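Local coordinates for protein complement C1r subcomponent (Homo sapiens, PDB 6F1D) that acts as a serine protease of the complement C1 complex, where its CUB2 domain probably contributes to calcium-dependent assembly with C1s, at residues L42-L47 / L65-N70. Sequence-based numbering, arbitrary orientation.
Sequences LHLKFL and LQIYAN
L65 begins the contact by setting its CD2 methyl against the F46 ring, 3.8 Å from CE1 and obliquely placed; with CG anti to the backbone N (chi1 179°), the branch is carried toward the facing sheet. Q66 turns to the other side of its strand, where its OE1 accepts a hydrogen bond from Y68 OH, 2.8 Å long, the hydroxyl standing above the amide carbonyl plane. I67 then divides its two branches between two partners. Its CD1 meets the rim of the F46 ring nearly in the ring plane, 3.8 Å from CZ, while CG2 reaches L44 CD1 tip to tip at 4.2 Å. Beside I67, I74 and F77 of the adjoining strand 72-77 continue the apolar layer, and Y112 lies against L44 from strand 109-116. The axes of strands 42-46 and 65-69 come within 10.7 Å of each other, at 164° between their directions, nearly antiparallel yet without a hydrogen bond between them, and illustrate how the two sheets of a CUB beta-sandwich face each other. Replacing F46 with an alanine would probably leave L65 CD2 and I67 CD1 without their shared aromatic partner and open a gap between the sheets. With no polar atom meeting another across it, this buried contact probably rests on dispersion and the exclusion of water.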
loop_
_atom_site.group_PDB
_atom_site.type_symbol
_atom_site.label_atom_id
_atom_site.label_comp_id
_atom_site.label_asym_id
_atom_site.label_seq_id
_atom_site.Cartn_x
_atom_site.Cartn_y
_atom_site.Cartn_z
ATOM N N LEU A 42 1.599 10.929 9.235
ATOM C CA LEU A 42 2.265 9.847 8.520
ATOM C C LEU A 42 2.640 10.301 7.125
ATOM O O LEU A 42 1.841 10.963 6.443
ATOM C CB LEU A 42 1.382 8.610 8.433
ATOM C CG LEU A 42 1.299 7.941 9.782
ATOM C CD1 LEU A 42 0.017 7.132 9.815
ATOM C CD2 LEU A 42 2.560 7.041 9.910
ATOM N N HIS A 43 3.886 10.012 6.749
ATOM C CA HIS A 43 4.411 10.195 5.403
ATOM C C HIS A 43 4.733 8.828 4.809
ATOM O O HIS A 43 5.365 7.986 5.472
ATOM C CB HIS A 43 5.680 11.047 5.427
ATOM C CG HIS A 43 5.453 12.469 5.819
ATOM N ND1 HIS A 43 5.669 13.520 4.956
ATOM C CD2 HIS A 43 5.082 13.018 6.997
ATOM C CE1 HIS A 43 5.424 14.660 5.582
ATOM N NE2 HIS A 43 5.059 14.381 6.822
ATOM N N LEU A 44 4.320 8.603 3.563
ATOM C CA LEU A 44 4.541 7.314 2.888
ATOM C C LEU A 44 5.432 7.528 1.675
ATOM O O LEU A 44 5.251 8.499 0.912
ATOM C CB LEU A 44 3.217 6.699 2.407
ATOM C CG LEU A 44 2.039 6.612 3.372
ATOM C CD1 LEU A 44 0.893 5.944 2.624
ATOM C CD2 LEU A 44 2.440 5.778 4.558
ATOM N N LYS A 45 6.394 6.629 1.507
ATOM C CA LYS A 45 7.313 6.688 0.394
ATOM C C LYS A 45 7.453 5.302 -0.222
ATOM O O LYS A 45 7.986 4.400 0.418
ATOM C CB LYS A 45 8.678 7.149 0.884
ATOM C CG LYS A 45 9.665 7.023 -0.188
ATOM C CD LYS A 45 11.060 6.864 0.357
ATOM C CE LYS A 45 11.988 7.320 -0.688
ATOM N NZ LYS A 45 11.888 8.775 -0.996
ATOM N N PHE A 46 7.070 5.152 -1.473
ATOM C CA PHE A 46 7.235 3.854 -2.102
ATOM C C PHE A 46 8.635 3.682 -2.639
ATOM O O PHE A 46 9.207 4.609 -3.211
ATOM C CB PHE A 46 6.226 3.703 -3.223
ATOM C CG PHE A 46 4.845 3.399 -2.713
ATOM C CD1 PHE A 46 4.452 2.087 -2.539
ATOM C CD2 PHE A 46 3.985 4.414 -2.348
ATOM C CE1 PHE A 46 3.168 1.783 -2.028
ATOM C CE2 PHE A 46 2.710 4.131 -1.846
ATOM C CZ PHE A 46 2.301 2.815 -1.701
ATOM N N LEU A 47 9.131 2.458 -2.558
ATOM C CA LEU A 47 10.417 2.087 -3.094
ATOM C C LEU A 47 10.266 1.528 -4.499
ATOM O O LEU A 47 9.164 1.271 -4.971
ATOM C CB LEU A 47 11.087 1.081 -2.171
ATOM C CG LEU A 47 11.551 1.700 -0.832
ATOM C CD1 LEU A 47 12.056 3.122 -0.995
ATOM C CD2 LEU A 47 10.502 1.699 0.214
ATOM N N LEU A 65 -4.124 -1.307 -5.367
ATOM C CA LEU A 65 -3.682 -0.845 -4.044
ATOM C C LEU A 65 -4.433 0.452 -3.714
ATOM O O LEU A 65 -4.317 1.442 -4.438
ATOM C CB LEU A 65 -2.168 -0.611 -4.023
ATOM C CG LEU A 65 -1.661 -0.098 -2.661
ATOM C CD1 LEU A 65 -2.002 -1.183 -1.614
ATOM C CD2 LEU A 65 -0.126 0.107 -2.724
ATOM N N GLN A 66 -5.243 0.442 -2.660
ATOM C CA GLN A 66 -6.049 1.599 -2.292
ATOM C C GLN A 66 -5.527 2.124 -0.966
ATOM O O GLN A 66 -5.180 1.335 -0.087
ATOM C CB GLN A 66 -7.519 1.224 -2.147
ATOM C CG GLN A 66 -8.044 0.385 -3.253
ATOM C CD GLN A 66 -9.515 0.176 -3.111
ATOM O OE1 GLN A 66 -10.065 0.248 -1.994
ATOM N NE2 GLN A 66 -10.178 -0.091 -4.226
ATOM N N ILE A 67 -5.427 3.441 -0.840
ATOM C CA ILE A 67 -4.863 4.061 0.356
ATOM C C ILE A 67 -5.891 5.007 0.964
ATOM O O ILE A 67 -6.493 5.816 0.250
ATOM C CB ILE A 67 -3.561 4.802 0.028
ATOM C CG1 ILE A 67 -2.593 3.807 -0.646
ATOM C CG2 ILE A 67 -3.029 5.476 1.302
ATOM C CD1 ILE A 67 -1.137 4.265 -0.787
ATOM N N TYR A 68 -6.092 4.896 2.284
ATOM C CA TYR A 68 -7.082 5.664 3.033
ATOM C C TYR A 68 -6.359 6.397 4.145
ATOM O O TYR A 68 -5.473 5.834 4.798
ATOM C CB TYR A 68 -8.149 4.788 3.653
ATOM C CG TYR A 68 -8.995 4.122 2.610
ATOM C CD1 TYR A 68 -8.550 2.949 1.993
ATOM C CD2 TYR A 68 -10.177 4.670 2.204
ATOM C CE1 TYR A 68 -9.341 2.321 0.987
ATOM C CE2 TYR A 68 -10.991 4.044 1.203
ATOM C CZ TYR A 68 -10.531 2.877 0.609
ATOM O OH TYR A 68 -11.255 2.249 -0.367
ATOM N N ALA A 69 -6.710 7.649 4.344
ATOM C CA ALA A 69 -6.149 8.442 5.430
ATOM C C ALA A 69 -7.319 8.844 6.295
ATOM O O ALA A 69 -8.192 9.595 5.852
ATOM C CB ALA A 69 -5.393 9.662 4.922
ATOM N N ASN A 70 -7.321 8.336 7.519
ATOM C CA ASN A 70 -8.443 8.465 8.445
ATOM C C ASN A 70 -9.775 8.241 7.736
ATOM O O ASN A 70 -10.724 9.004 7.866
ATOM C CB ASN A 70 -8.403 9.804 9.149
ATOM C CG ASN A 70 -8.593 9.654 10.642
ATOM O OD1 ASN A 70 -9.371 8.799 11.089
ATOM N ND2 ASN A 70 -7.861 10.449 11.427
#